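Local coordinates for mundticin KS immunity protein (Enterococcus mundtii, PDB 2ZRR) that probably protects its bacteriocin-producing Enterococcus mundtii host from its own mundticin KS, as an immunity protein folded as an antiparallel four-helix bundle, at residues L48-D51 and L57-V60; G62-K67 and N83-N88. All coordinates share one frame; numbering follows the deposited sequence.

Interaction 1: L48-D51 and L57-V60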
loop_
_atom_site.group_PDB
_atom_site.type_symbol
_atom_site.label_atom_id
_atom_site.label_comp_id
_atom_site.label_asym_id
_atom_site.label_seq_id
_atom_site.Cartn_x
_atom_site.Cartn_y
_atom_site.Cartn_z
ATOM N N LEU A 48 -8.328 6.992 0.821
ATOM C CA LEU A 48 -7.419 8.114 0.627
ATOM C C LEU A 48 -7.955 9.342 -0.102
ATOM O O LEU A 48 -7.520 10.458 0.187
ATOM C CB LEU A 48 -6.153 7.631 -0.077
ATOM C CG LEU A 48 -5.123 7.001 0.858
ATOM C CD1 LEU A 48 -4.028 6.355 0.045
ATOM C CD2 LEU A 48 -4.555 8.072 1.778
ATOM N N GLU A 49 -8.876 9.161 -1.043
ATOM C CA GLU A 49 -9.415 10.303 -1.787
ATOM C C GLU A 49 -8.393 10.870 -2.781
ATOM O O GLU A 49 -7.232 11.133 -2.432
ATOM C CB GLU A 49 -9.861 11.427 -0.831
ATOM C CG GLU A 49 -8.961 12.688 -0.864
ATOM C CD GLU A 49 -9.542 13.883 -0.109
ATOM O OE1 GLU A 49 -8.769 14.584 0.590
ATOM O OE2 GLU A 49 -10.767 14.124 -0.222
ATOM N N ILE A 50 -8.842 11.065 -4.018
ATOM C CA ILE A 50 -7.999 11.604 -5.078
ATOM C C ILE A 50 -7.773 13.083 -4.808
ATOM O O ILE A 50 -8.696 13.889 -4.913
ATOM C CB ILE A 50 -8.668 11.411 -6.462
ATOM C CG1 ILE A 50 -8.739 9.916 -6.789
ATOM C CG2 ILE A 50 -7.884 12.160 -7.545
ATOM C CD1 ILE A 50 -9.964 9.495 -7.579
ATOM N N ASP A 51 -6.546 13.431 -4.438
ATOM C CA ASP A 51 -6.197 14.815 -4.140
ATOM C C ASP A 51 -4.716 15.056 -4.432
ATOM O O ASP A 51 -3.920 14.121 -4.448
ATOM C CB ASP A 51 -6.538 15.129 -2.674
ATOM C CG ASP A 51 -5.330 15.546 -1.861
ATOM O OD1 ASP A 51 -4.910 16.717 -1.975
ATOM O OD2 ASP A 51 -4.803 14.710 -1.099
ATOM N N LEU A 57 1.244 8.687 -2.916
ATOM C CA LEU A 57 0.933 7.501 -2.116
ATOM C C LEU A 57 -0.057 6.601 -2.839
ATOM O O LEU A 57 0.126 5.388 -2.895
ATOM C CB LEU A 57 0.356 7.911 -0.757
ATOM C CG LEU A 57 0.136 6.793 0.268
ATOM C CD1 LEU A 57 1.305 5.809 0.232
ATOM C CD2 LEU A 57 -0.004 7.404 1.656
ATOM N N ARG A 58 -1.107 7.200 -3.389
ATOM C CA ARG A 58 -2.116 6.448 -4.117
ATOM C C ARG A 58 -1.442 5.786 -5.304
ATOM O O ARG A 58 -1.802 4.679 -5.693
ATOM C CB ARG A 58 -3.224 7.377 -4.610
ATOM C CG ARG A 58 -3.970 8.126 -3.513
ATOM C CD ARG A 58 -5.129 8.937 -4.090
ATOM N NE ARG A 58 -5.860 8.186 -5.111
ATOM C CZ ARG A 58 -6.829 7.319 -4.843
ATOM N NH1 ARG A 58 -7.182 7.100 -3.582
ATOM N NH2 ARG A 58 -7.433 6.660 -5.824
ATOM N N LYS A 59 -0.458 6.475 -5.872
ATOM C CA LYS A 59 0.285 5.954 -7.012
ATOM C C LYS A 59 0.981 4.643 -6.626
ATOM O O LYS A 59 0.772 3.609 -7.266
ATOM C CB LYS A 59 1.320 6.990 -7.478
ATOM C CG LYS A 59 1.445 7.132 -8.991
ATOM C CD LYS A 59 0.319 7.975 -9.580
ATOM C CE LYS A 59 0.875 9.014 -10.535
ATOM N NZ LYS A 59 1.725 10.021 -9.835
ATOM N N VAL A 60 1.801 4.692 -5.574
ATOM C CA VAL A 60 2.520 3.518 -5.080
ATOM C C VAL A 60 1.531 2.411 -4.750
ATOM O O VAL A 60 1.687 1.266 -5.171
ATOM C CB VAL A 60 3.293 3.839 -3.794
ATOM C CG1 VAL A 60 3.853 2.555 -3.188
ATOM C CG2 VAL A 60 4.396 4.840 -4.086
#
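Arg58 NH1 sits 3.7 Å from Leu48 CB and donates a hydrogen bond to Leu45 O, a carbonyl in the last turn of helix 33-48. The arginine therefore reaches back from helix 55-70 to the end of the helix before it. Its chain bends at the third torsion (chi3 42°), which swings the guanidinium round beside the chain as it leaves helix 33-48. Leu48 CB meets the guanidinium at its edge, in the plane. Ile50 comes over one face instead. Ile50 CG1 lies 3.3 Å above that plane, offset toward the rim, and is 3.6 Å from Arg58 NH2. Two aliphatic groups thus flank the charged end from different sides, and the bond to Leu45 O anchors its NH1 corner. NE has a further partner in Glu55, but that ion pair is long and weak.

The aliphatic part of Arg58 is used as well. Arg58 CD lies 3.5 Å from Glu49 O. Arg58 CG packs on Leu48 CD1 at 4.0 Å. Leu48 and Arg58 run past each other in opposite directions. Leu48 CD1 also touches Leu57 CG at 4.2 Å, the two leucines crossing at about a right angle. Both are buried, and both touch Leu97.

Glu49 is the first residue after helix 33-48 to leave helical geometry, with a positive phi of 72°. An arginine side chain here bonds the end of one helix from the first turns of the next, at a short interhelical connection of an antiparallel four-helix bundle.

Interaction 2: G62-K67 and N83-N88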
loop_
_atom_site.group_PDB
_atom_site.type_symbol
_atom_site.label_atom_id
_atom_site.label_comp_id
_atom_site.label_asym_id
_atom_site.label_seq_id
_atom_site.Cartn_x
_atom_site.Cartn_y
_atom_site.Cartn_z
ATOM N N GLY A 62 -1.501 2.036 -5.769
ATOM C CA GLY A 62 -2.125 1.562 -6.992
ATOM C C GLY A 62 -1.174 0.696 -7.784
ATOM O O GLY A 62 -1.558 -0.340 -8.327
ATOM N N SER A 63 0.083 1.112 -7.832
ATOM C CA SER A 63 1.095 0.360 -8.557
ATOM C C SER A 63 1.311 -1.039 -7.968
ATOM O O SER A 63 1.385 -2.027 -8.705
ATOM C CB SER A 63 2.418 1.124 -8.561
ATOM O OG SER A 63 3.500 0.248 -8.845
ATOM N N TYR A 64 1.405 -1.135 -6.643
ATOM C CA TYR A 64 1.625 -2.439 -6.036
ATOM C C TYR A 64 0.414 -3.347 -6.062
ATOM O O TYR A 64 0.554 -4.575 -6.035
ATOM C CB TYR A 64 2.175 -2.275 -4.626
ATOM C CG TYR A 64 3.662 -2.107 -4.683
ATOM C CD1 TYR A 64 4.229 -0.848 -4.873
ATOM C CD2 TYR A 64 4.508 -3.217 -4.653
ATOM C CE1 TYR A 64 5.603 -0.697 -5.038
ATOM C CE2 TYR A 64 5.881 -3.082 -4.819
ATOM C CZ TYR A 64 6.427 -1.817 -5.014
ATOM O OH TYR A 64 7.793 -1.676 -5.192
ATOM N N LEU A 65 -0.777 -2.757 -6.143
ATOM C CA LEU A 65 -1.979 -3.567 -6.219
ATOM C C LEU A 65 -1.918 -4.358 -7.531
ATOM O O LEU A 65 -2.199 -5.560 -7.556
ATOM C CB LEU A 65 -3.230 -2.688 -6.175
ATOM C CG LEU A 65 -4.556 -3.408 -6.444
ATOM C CD1 LEU A 65 -4.794 -4.500 -5.412
ATOM C CD2 LEU A 65 -5.683 -2.394 -6.418
ATOM N N LYS A 66 -1.533 -3.702 -8.624
ATOM C CA LYS A 66 -1.448 -4.428 -9.891
ATOM C C LYS A 66 -0.285 -5.423 -9.878
ATOM O O LYS A 66 -0.395 -6.520 -10.428
ATOM C CB LYS A 66 -1.314 -3.465 -11.078
ATOM C CG LYS A 66 -0.380 -2.319 -10.857
ATOM C CD LYS A 66 0.058 -1.736 -12.187
ATOM C CE LYS A 66 1.577 -1.770 -12.330
ATOM N NZ LYS A 66 2.214 -2.676 -11.325
ATOM N N LYS A 67 0.826 -5.054 -9.248
ATOM C CA LYS A 67 1.970 -5.967 -9.160
ATOM C C LYS A 67 1.559 -7.231 -8.424
ATOM O O LYS A 67 1.987 -8.326 -8.787
ATOM C CB LYS A 67 3.136 -5.326 -8.410
ATOM C CG LYS A 67 3.945 -4.337 -9.221
ATOM C CD LYS A 67 5.157 -3.863 -8.440
ATOM C CE LYS A 67 5.935 -2.805 -9.209
ATOM N NZ LYS A 67 5.454 -1.431 -8.909
ATOM N N ASN A 83 7.249 -1.449 0.753
ATOM C CA ASN A 83 7.478 -0.856 2.060
ATOM C C ASN A 83 8.439 0.309 1.907
ATOM O O ASN A 83 8.244 1.374 2.491
ATOM C CB ASN A 83 8.066 -1.907 3.006
ATOM C CG ASN A 83 8.429 -1.339 4.367
ATOM O OD1 ASN A 83 7.888 -0.317 4.797
ATOM N ND2 ASN A 83 9.352 -2.007 5.055
ATOM N N ILE A 84 9.477 0.102 1.108
ATOM C CA ILE A 84 10.461 1.142 0.879
ATOM C C ILE A 84 9.813 2.319 0.153
ATOM O O ILE A 84 9.947 3.474 0.565
ATOM C CB ILE A 84 11.630 0.594 0.045
ATOM C CG1 ILE A 84 12.389 -0.454 0.860
ATOM C CG2 ILE A 84 12.562 1.724 -0.368
ATOM C CD1 ILE A 84 12.832 0.034 2.234
ATOM N N GLU A 85 9.093 2.014 -0.920
ATOM C CA GLU A 85 8.417 3.029 -1.715
ATOM C C GLU A 85 7.480 3.935 -0.920
ATOM O O GLU A 85 7.533 5.152 -1.065
ATOM C CB GLU A 85 7.635 2.360 -2.834
ATOM C CG GLU A 85 8.070 2.777 -4.210
ATOM C CD GLU A 85 7.618 1.797 -5.264
ATOM O OE1 GLU A 85 6.600 2.074 -5.937
ATOM O OE2 GLU A 85 8.281 0.749 -5.415
ATOM N N ILE A 86 6.618 3.346 -0.093
ATOM C CA ILE A 86 5.669 4.123 0.713
ATOM C C ILE A 86 6.386 5.068 1.678
ATOM O O ILE A 86 5.777 5.980 2.246
ATOM C CB ILE A 86 4.723 3.196 1.528
ATOM C CG1 ILE A 86 3.956 2.280 0.576
ATOM C CG2 ILE A 86 3.727 4.023 2.339
ATOM C CD1 ILE A 86 3.022 1.322 1.275
ATOM N N SER A 87 7.684 4.853 1.855
ATOM C CA SER A 87 8.473 5.688 2.751
ATOM C C SER A 87 8.712 7.070 2.162
ATOM O O SER A 87 8.229 8.067 2.694
ATOM C CB SER A 87 9.817 5.018 3.048
ATOM O OG SER A 87 9.706 4.139 4.157
ATOM N N ASN A 88 9.444 7.113 1.054
ATOM C CA ASN A 88 9.777 8.371 0.390
ATOM C C ASN A 88 8.594 9.081 -0.258
ATOM O O ASN A 88 8.753 10.161 -0.824
ATOM C CB ASN A 88 10.865 8.135 -0.657
ATOM C CG ASN A 88 11.565 6.803 -0.478
ATOM O OD1 ASN A 88 11.733 6.048 -1.433
ATOM N ND2 ASN A 88 11.979 6.506 0.751
#
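Segments 62-67 and 83-88 are helical and run in opposite directions, with their closest CA atoms, those of Tyr64 and Glu85, 9.7 Å apart. That spacing is bridged by two long side chains. Tyr64 OH donates a hydrogen bond to Glu85 OE2. At 2.5 Å between Tyr64 OH and Glu85 OE2 the bond is very short as modelled, so its exact length is doubtful. The carboxylate comes to the edge of the ring, with Glu85 CD in the ring plane. Glu85 OE2 is at the edge of the ring; Glu85 OE1 stands 3.1 Å from Tyr64 CE1. The carboxylate is turned 56° from the ring plane. Beyond CG the glutamate chain is extended (chi2 161°), and this carries the acid across to the tyrosine.

The two helices are 55-70 and 75-90, consecutive members of the antiparallel four-helix bundle. Tyr64 is buried between them, and its side chain also touches Val78, Arg81 and Met82 of helix 75-90. Glu85 is partly exposed and packs against Val60, one turn before Tyr64.

Lys67 covers one face of the Tyr64 ring with its aliphatic chain. Its CD lies 3.7 Å above the ring plane, offset toward the rim. Past that point the chain turns at its last torsion (chi4 90°), and Lys67 NZ donates a 2.6 Å hydrogen bond to Ser63 OG. The ammonium group is held close to the acid without touching it, since Lys67 NZ is 4.7 Å from Glu85 OE1. Its positive charge would be expected to favour the negative form of the carboxylate.

Helix 33-48 comes first from the N terminus. Interaction 1 then closes the loop that leads into helix 55-70, joining the end of one helix to the start of the other. Interaction 2 follows in series further along helix 55-70. It closes a longer span, made of the end of helix 55-70, a short connection and the start of helix 75-90. The two contacts neither nest nor cross, and both use helix 55-70. They also meet directly: Leu57 CD1 of interaction 1 packs 3.7 Å from Ile86 CG2 of interaction 2, and Val60 CG1 packs on Ile86 CG1. Together they tie three consecutive helices of the bundle. Ile86 also touches Leu105, which extends the packing to helix 99-109.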